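Local coordinates for protein pheromone from Euplotes raikovi Er-13 (Euplotes raikovi, PDB 6E6N) that probably acts as a secreted mating pheromone, a small disulfide-rich signal by which cells of this ciliate recognise one another, at residues A[5-10]-A[28-33]. Numbering follows the deposited sequence.
Sequences IAAQQC and MGCLMY
Ala7 O takes a backbone hydrogen bond from Cys10 N at 2.9 Å, and the edge of the Tyr33 ring comes up to the same oxygen, with Tyr33 CE2 3.2 Å from Ala7 O. This is where helices 2-8 and 24-37 meet in the disulfide-braced three-helix fold of the Euplotes raikovi mating pheromones. The bond to Cys10 belongs to a Schellman motif: Cys10 turns to a positive phi of 58° as the chain leaves the first helix, and its sulfur is tied to Cys38.

Ala7 and Tyr33 bury about equal areas here. The Ala7 methyl points at helix 24-37 and sits between two groups one helical turn apart, with Ala7 CB 3.8 Å from Cys30 SG and equally far from Tyr33 CD2. The small side chain is consistent with the close approach of the helices, Ala7 CA and Cys30 CA lying 5.1 Å apart. Cys30 SG, which forms a disulfide with Cys16 SG, ties this buried spot to helix 13-20, whose Ala19 packs against Ala6.

The Tyr33 side chain leaves its helix with CG anti to the backbone N (chi1 -176°), which carries the ring across to the end of helix 2-8. No direct hydrogen bond joins the two segments; a water does the bridging instead. Lying in the plane of the ring, it is 2.7 Å from Tyr33 OH and donates to Gln8 O. On the outer side of the helix, Gln9 NE2 gives a hydrogen bond of 2.7 Å to Gln8 OE1, which accepts it in its carbonyl plane.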
# COMPACT_ATOMS: atom_id res chain seq x y z
N ILE A 5 -5.86 3.44 3.06
CA ILE A 5 -5.44 4.70 3.55
C ILE A 5 -3.94 4.94 3.24
O ILE A 5 -3.55 6.00 2.77
CB ILE A 5 -5.75 4.85 5.08
CG1 ILE A 5 -7.25 4.95 5.30
CG2 ILE A 5 -5.03 6.06 5.69
CD1 ILE A 5 -7.64 4.73 6.74
N ALA A 6 -3.12 3.92 3.47
CA ALA A 6 -1.67 4.06 3.20
C ALA A 6 -1.40 4.37 1.76
O ALA A 6 -0.61 5.23 1.44
CB ALA A 6 -0.97 2.76 3.66
N ALA A 7 -2.07 3.62 0.85
CA ALA A 7 -1.92 3.84 -0.58
C ALA A 7 -2.35 5.26 -0.96
O ALA A 7 -1.60 5.94 -1.71
CB ALA A 7 -2.68 2.79 -1.38
N GLN A 8 -3.48 5.73 -0.44
CA GLN A 8 -4.05 6.98 -0.91
C GLN A 8 -3.15 8.12 -0.47
O GLN A 8 -3.00 9.12 -1.18
CB GLN A 8 -5.46 7.17 -0.35
CG GLN A 8 -6.07 8.49 -0.77
CD GLN A 8 -5.72 9.71 0.02
OE1 GLN A 8 -5.24 9.65 1.16
NE2 GLN A 8 -6.02 10.86 -0.57
N GLN A 9 -2.54 7.95 0.70
CA GLN A 9 -1.61 8.91 1.27
C GLN A 9 -0.21 8.86 0.60
O GLN A 9 0.65 9.66 0.95
CB GLN A 9 -1.51 8.59 2.78
CG GLN A 9 -2.77 8.91 3.57
CD GLN A 9 -2.97 10.39 3.74
OE1 GLN A 9 -2.11 11.06 4.34
NE2 GLN A 9 -4.07 10.94 3.21
N CYS A 10 0.01 8.01 -0.40
CA CYS A 10 1.31 7.93 -1.05
C CYS A 10 2.44 7.60 -0.09
O CYS A 10 3.51 8.25 -0.06
CB CYS A 10 1.56 9.15 -1.94
SG CYS A 10 0.48 9.24 -3.42
N MET A 28 0.25 -5.95 -2.55
CA MET A 28 0.50 -5.82 -4.00
C MET A 28 -0.27 -4.63 -4.54
O MET A 28 0.32 -3.78 -5.20
CB MET A 28 0.17 -7.13 -4.67
CG MET A 28 0.27 -7.12 -6.21
SD MET A 28 -1.24 -6.48 -7.03
CE MET A 28 -2.42 -7.76 -6.57
N GLY A 29 -1.56 -4.50 -4.19
CA GLY A 29 -2.38 -3.34 -4.67
C GLY A 29 -1.82 -2.00 -4.24
O GLY A 29 -1.81 -1.04 -5.01
N CYS A 30 -1.36 -1.97 -3.00
CA CYS A 30 -0.80 -0.76 -2.50
C CYS A 30 0.47 -0.36 -3.25
O CYS A 30 0.62 0.80 -3.65
CB CYS A 30 -0.53 -0.91 -1.02
SG CYS A 30 0.11 0.57 -0.12
N LEU A 31 1.35 -1.33 -3.49
CA LEU A 31 2.58 -1.07 -4.25
C LEU A 31 2.31 -0.61 -5.69
O LEU A 31 2.87 0.39 -6.14
CB LEU A 31 3.44 -2.31 -4.22
CG LEU A 31 4.07 -2.69 -2.84
CD1 LEU A 31 4.69 -4.07 -2.96
CD2 LEU A 31 5.09 -1.62 -2.41
N MET A 32 1.39 -1.31 -6.36
CA MET A 32 0.97 -0.95 -7.73
C MET A 32 0.46 0.50 -7.71
O MET A 32 0.81 1.31 -8.54
CB MET A 32 -0.14 -1.88 -8.23
CG MET A 32 0.16 -3.37 -8.29
SD MET A 32 0.99 -3.82 -9.80
CE MET A 32 0.65 -2.43 -10.84
N TYR A 33 -0.38 0.83 -6.73
CA TYR A 33 -0.93 2.17 -6.62
C TYR A 33 0.13 3.21 -6.45
O TYR A 33 0.12 4.23 -7.18
CB TYR A 33 -1.95 2.26 -5.49
CG TYR A 33 -2.61 3.65 -5.45
CD1 TYR A 33 -3.64 3.96 -6.30
CD2 TYR A 33 -2.11 4.65 -4.65
CE1 TYR A 33 -4.19 5.24 -6.36
CE2 TYR A 33 -2.68 5.94 -4.68
CZ TYR A 33 -3.73 6.21 -5.54
OH TYR A 33 -4.27 7.47 -5.61
O HOH W 1 -3.77 9.37 -3.81